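PDB 4ZQU: CdiI toxin from Salmonella enterica subsp. enterica serovar Rubislaw str. ATCC 10717, which neutralises its cognate CdiA toxin, acting as the immunity protein of a contact-dependent growth inhibition module. Local coordinates for residues E96-L101 / K108-L113; Q38-P43 / M102-Y107. All blocks are in the same frame, centred on the assembly; numbering follows the deposited sequence.

Contact 1: E96-L101 / K108-L113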
# COMPACT_ATOMS: atom_id res chain seq x y z
N GLU B 96 -8.41 -10.97 -11.20
CA GLU B 96 -9.25 -12.16 -11.05
C GLU B 96 -10.15 -12.02 -9.83
O GLU B 96 -11.30 -12.47 -9.84
CB GLU B 96 -8.39 -13.41 -10.94
CG GLU B 96 -7.76 -13.82 -12.25
CD GLU B 96 -8.79 -14.03 -13.34
OE1 GLU B 96 -9.89 -14.52 -13.03
OE2 GLU B 96 -8.49 -13.69 -14.51
N TRP B 97 -9.62 -11.41 -8.78
CA TRP B 97 -10.40 -11.13 -7.59
C TRP B 97 -11.57 -10.22 -7.93
O TRP B 97 -12.70 -10.45 -7.49
CB TRP B 97 -9.53 -10.49 -6.51
CG TRP B 97 -10.27 -10.14 -5.26
CD1 TRP B 97 -10.46 -10.94 -4.18
CD2 TRP B 97 -10.90 -8.90 -4.97
NE1 TRP B 97 -11.19 -10.27 -3.22
CE2 TRP B 97 -11.47 -9.01 -3.68
CE3 TRP B 97 -11.05 -7.69 -5.66
CZ2 TRP B 97 -12.17 -7.97 -3.08
CZ3 TRP B 97 -11.75 -6.66 -5.06
CH2 TRP B 97 -12.30 -6.80 -3.78
N VAL B 98 -11.29 -9.20 -8.74
CA VAL B 98 -12.31 -8.25 -9.17
C VAL B 98 -13.32 -8.92 -10.09
O VAL B 98 -14.53 -8.74 -9.92
CB VAL B 98 -11.68 -7.05 -9.91
CG1 VAL B 98 -12.76 -6.18 -10.54
CG2 VAL B 98 -10.81 -6.23 -8.97
N LYS B 99 -12.82 -9.69 -11.06
CA LYS B 99 -13.68 -10.33 -12.05
C LYS B 99 -14.67 -11.30 -11.41
O LYS B 99 -15.84 -11.33 -11.78
CB LYS B 99 -12.83 -11.06 -13.10
CG LYS B 99 -13.64 -11.69 -14.22
CD LYS B 99 -12.78 -12.57 -15.11
CE LYS B 99 -11.67 -11.77 -15.78
NZ LYS B 99 -10.73 -12.64 -16.54
N LYS B 100 -14.19 -12.09 -10.45
CA LYS B 100 -15.04 -13.07 -9.77
C LYS B 100 -16.22 -12.42 -9.05
O LYS B 100 -17.29 -13.01 -8.93
CB LYS B 100 -14.22 -13.90 -8.78
CG LYS B 100 -13.42 -15.02 -9.42
CD LYS B 100 -12.92 -16.00 -8.37
CE LYS B 100 -12.19 -17.17 -9.01
NZ LYS B 100 -11.00 -16.73 -9.78
N LEU B 101 -16.02 -11.19 -8.57
CA LEU B 101 -17.06 -10.48 -7.83
C LEU B 101 -18.10 -9.88 -8.78
O LEU B 101 -19.29 -9.87 -8.48
CB LEU B 101 -16.44 -9.39 -6.95
CG LEU B 101 -15.55 -9.86 -5.80
CD1 LEU B 101 -15.02 -8.66 -5.04
CD2 LEU B 101 -16.29 -10.80 -4.86
N LYS B 108 -21.40 -6.25 -14.28
CA LYS B 108 -21.18 -5.91 -15.69
C LYS B 108 -20.44 -4.58 -15.86
O LYS B 108 -20.40 -4.02 -16.96
CB LYS B 108 -22.50 -5.87 -16.45
N THR B 109 -19.85 -4.10 -14.77
CA THR B 109 -19.07 -2.86 -14.78
C THR B 109 -18.30 -2.69 -13.48
O THR B 109 -18.82 -2.93 -12.39
CB THR B 109 -19.96 -1.61 -15.03
OG1 THR B 109 -19.17 -0.42 -14.88
CG2 THR B 109 -21.16 -1.57 -14.09
N LYS B 110 -17.04 -2.28 -13.61
CA LYS B 110 -16.16 -2.14 -12.46
C LYS B 110 -16.55 -0.95 -11.60
O LYS B 110 -16.36 -0.96 -10.39
CB LYS B 110 -14.71 -2.00 -12.92
CG LYS B 110 -13.89 -3.26 -12.77
CD LYS B 110 -12.56 -3.16 -13.50
CE LYS B 110 -11.76 -1.96 -13.04
NZ LYS B 110 -10.46 -1.87 -13.77
N ARG B 111 -17.11 0.07 -12.24
CA ARG B 111 -17.42 1.30 -11.53
C ARG B 111 -18.59 1.16 -10.56
O ARG B 111 -18.64 1.87 -9.56
CB ARG B 111 -17.70 2.44 -12.52
CG ARG B 111 -16.62 2.62 -13.58
CD ARG B 111 -16.85 3.90 -14.38
NE ARG B 111 -17.70 4.84 -13.66
CZ ARG B 111 -17.26 5.93 -13.03
NH1 ARG B 111 -15.97 6.22 -13.01
NH2 ARG B 111 -18.12 6.72 -12.40
N ALA B 112 -19.51 0.24 -10.83
CA ALA B 112 -20.63 0.01 -9.93
C ALA B 112 -20.23 -0.94 -8.80
O ALA B 112 -20.82 -0.92 -7.72
CB ALA B 112 -21.83 -0.54 -10.68
N LEU B 113 -19.23 -1.78 -9.06
CA LEU B 113 -18.68 -2.67 -8.04
C LEU B 113 -18.07 -1.88 -6.89
O LEU B 113 -18.41 -2.09 -5.72
CB LEU B 113 -17.63 -3.60 -8.65
CG LEU B 113 -16.82 -4.46 -7.66
CD1 LEU B 113 -17.71 -5.46 -6.95
CD2 LEU B 113 -15.68 -5.17 -8.37
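Two branches turned toward each other make the centre of this contact: V98 sets CG1 opposite its own backbone N (chi1 172°), and L113 extends CG the same way (chi1 172°), which points each toward the facing helix, V98 from helix 87-105 and L113 from helix 110-115. V98 CG1 then meets L113 CD2 at 3.8 Å, the two side chains crossing at a slant. The same methyl also touches the base of K110, whose CG lies 3.8 Å from V98 CG1 and whose chain runs across the valine at nearly a right angle. The other branch of the leucine serves the next helical turn, with L113 CD1 resting 4.1 Å from L101 CB. One leucine thus straddles two neighbouring turns of the longer helix, its methyls divided between V98 and L101.

L101 in turn lays CD1 over one face of the W97 indole, 3.4 Å above the ring plane and displaced toward the rim, while V98 CG2 lies at the indole edge, in plane. W97 itself looks to the sheet, where its NE1 bonds to D22 OD1 and its ring touches L32 of strand 30-41. At the start of the shorter helix T109 occupies the N-cap position, its OG1 accepting a weak, bent bond from R111 N.

The side-chain contacts across the interface are all between aliphatic carbons, including CG of K110, whose ammonium end has a long, weak ion pair with E140. The packing of helix 110-115 against helix 87-105 therefore rests here on dispersion and on the burial of V98, L101 and L113, while K110 lies on the exposed side.

Contact 2: Q38-P43 / M102-Y107; sequences QHLSSP and MVHYGY
L40 is met by H104 and Y105, the leucine reaching out from strand 30-41 while the two aromatic side chains come from the opposite direction. Its CD1 lies 3.6 Å from H104 ND1, near the plane of the imidazole and at its edge, with H104 CE1 almost as close. Both methyls touch Y105: L40 CD2 is 3.7 Å from Y105 OH, and CD1 is nearly as close to it. L40 CB and CG also lie near that oxygen, so the hydroxyl nestles along the whole leucine side chain.

In the next shell, Y105 is stacked with F18, and L40 also leans on C20 of the adjoining strand and on L101. Backbone hydrogen bonds of H39 with V21 and of S41 with I19 tie this strand to strand 19-26. On the helical side, Y107 N bonds M102 O at 2.9 Å, a 6→1 bond that resembles part of a Schellman motif, with G106 at positive phi.

All the direct contacts of this surface patch are van der Waals ones, made by a leucine against the ND1 edge of an imidazole and the hydroxyl of a phenol. The attraction is therefore weak and non-directional; directional bonds are made elsewhere, by H39 to D56 and by the strand backbone.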
# COMPACT_ATOMS: atom_id res chain seq x y z
N GLN B 38 -11.17 -16.79 1.29
CA GLN B 38 -12.13 -15.71 1.15
C GLN B 38 -13.48 -16.09 1.73
O GLN B 38 -13.97 -17.20 1.51
CB GLN B 38 -12.29 -15.31 -0.32
CG GLN B 38 -13.34 -14.24 -0.54
CD GLN B 38 -13.60 -13.97 -2.00
OE1 GLN B 38 -14.65 -14.32 -2.54
NE2 GLN B 38 -12.64 -13.32 -2.66
N HIS B 39 -14.09 -15.17 2.48
CA HIS B 39 -15.43 -15.39 3.01
C HIS B 39 -16.38 -14.30 2.53
O HIS B 39 -16.22 -13.13 2.87
CB HIS B 39 -15.40 -15.43 4.54
CG HIS B 39 -14.60 -16.56 5.10
ND1 HIS B 39 -14.94 -17.88 4.90
CD2 HIS B 39 -13.47 -16.57 5.85
CE1 HIS B 39 -14.06 -18.66 5.51
NE2 HIS B 39 -13.16 -17.89 6.09
N LEU B 40 -17.35 -14.69 1.71
CA LEU B 40 -18.39 -13.79 1.25
C LEU B 40 -19.63 -13.93 2.12
O LEU B 40 -19.96 -15.03 2.56
CB LEU B 40 -18.74 -14.05 -0.22
CG LEU B 40 -17.74 -13.56 -1.27
CD1 LEU B 40 -18.13 -14.05 -2.65
CD2 LEU B 40 -17.65 -12.05 -1.24
N SER B 41 -20.32 -12.82 2.35
CA SER B 41 -21.51 -12.83 3.19
C SER B 41 -22.47 -11.70 2.85
O SER B 41 -22.08 -10.71 2.22
CB SER B 41 -21.12 -12.75 4.67
OG SER B 41 -21.20 -11.42 5.15
N SER B 42 -23.73 -11.84 3.25
CA SER B 42 -24.69 -10.76 3.12
C SER B 42 -24.45 -9.77 4.25
O SER B 42 -24.09 -10.17 5.36
CB SER B 42 -26.13 -11.29 3.17
OG SER B 42 -26.24 -12.37 4.08
N PRO B 43 -24.63 -8.47 3.97
CA PRO B 43 -24.32 -7.39 4.91
C PRO B 43 -25.01 -7.48 6.28
O PRO B 43 -24.82 -6.59 7.10
CB PRO B 43 -24.79 -6.14 4.16
CG PRO B 43 -24.67 -6.51 2.73
CD PRO B 43 -25.07 -7.95 2.67
N MET B 102 -17.64 -9.36 -9.91
CA MET B 102 -18.55 -8.79 -10.90
C MET B 102 -19.42 -9.87 -11.52
O MET B 102 -20.60 -9.66 -11.77
CB MET B 102 -17.77 -8.06 -12.00
CG MET B 102 -17.25 -6.69 -11.58
SD MET B 102 -16.54 -5.78 -12.97
CE MET B 102 -15.19 -6.86 -13.43
N VAL B 103 -18.83 -11.04 -11.77
CA VAL B 103 -19.56 -12.15 -12.36
C VAL B 103 -20.54 -12.76 -11.36
O VAL B 103 -21.68 -13.08 -11.71
CB VAL B 103 -18.59 -13.25 -12.86
CG1 VAL B 103 -19.37 -14.45 -13.36
CG2 VAL B 103 -17.70 -12.70 -13.96
N HIS B 104 -20.10 -12.90 -10.12
CA HIS B 104 -20.92 -13.47 -9.06
C HIS B 104 -22.15 -12.60 -8.78
O HIS B 104 -23.25 -13.11 -8.59
CB HIS B 104 -20.10 -13.65 -7.79
CG HIS B 104 -20.83 -14.34 -6.68
ND1 HIS B 104 -20.41 -14.29 -5.37
CD2 HIS B 104 -21.95 -15.10 -6.69
CE1 HIS B 104 -21.24 -14.99 -4.62
NE2 HIS B 104 -22.19 -15.49 -5.39
N TYR B 105 -21.95 -11.29 -8.77
CA TYR B 105 -23.02 -10.36 -8.42
C TYR B 105 -23.60 -9.63 -9.64
O TYR B 105 -24.42 -8.73 -9.49
CB TYR B 105 -22.51 -9.35 -7.39
CG TYR B 105 -22.13 -9.97 -6.07
CD1 TYR B 105 -23.08 -10.14 -5.07
CD2 TYR B 105 -20.83 -10.39 -5.83
CE1 TYR B 105 -22.73 -10.72 -3.86
CE2 TYR B 105 -20.48 -10.97 -4.62
CZ TYR B 105 -21.44 -11.13 -3.64
OH TYR B 105 -21.09 -11.70 -2.44
N GLY B 106 -23.16 -10.03 -10.83
CA GLY B 106 -23.70 -9.50 -12.07
C GLY B 106 -23.60 -7.99 -12.20
O GLY B 106 -24.58 -7.33 -12.54
N TYR B 107 -22.42 -7.44 -11.94
CA TYR B 107 -22.23 -5.99 -12.01
C TYR B 107 -22.11 -5.49 -13.45
O TYR B 107 -22.65 -4.43 -13.77
CB TYR B 107 -20.99 -5.58 -11.21
CG TYR B 107 -21.27 -5.42 -9.73
CD1 TYR B 107 -21.97 -4.33 -9.25
CD2 TYR B 107 -20.83 -6.37 -8.82
CE1 TYR B 107 -22.24 -4.18 -7.90
CE2 TYR B 107 -21.09 -6.23 -7.47
CZ TYR B 107 -21.79 -5.14 -7.02
OH TYR B 107 -22.04 -5.00 -5.67

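Contact 1 and contact 2 lie with centres about 9 Å apart on the same side of the chain's centre, and both draw on helix 87-105. Their segments alternate along the chain: 38-43, 96-101, 102-107, then 108-113. The two also touch, through L113 CD1 and Y107 CE2 at 3.5 Å and through W97 beside Q38. Contact 1 folds the short helix 110-115 back on the long one, locally in sequence, whereas contact 2 brings the end of that long helix against strand 30-41 of the antiparallel sheet, from 59 residues away. Together they illustrate how one helix can join a local helix pair to the sheet within the immunity fold.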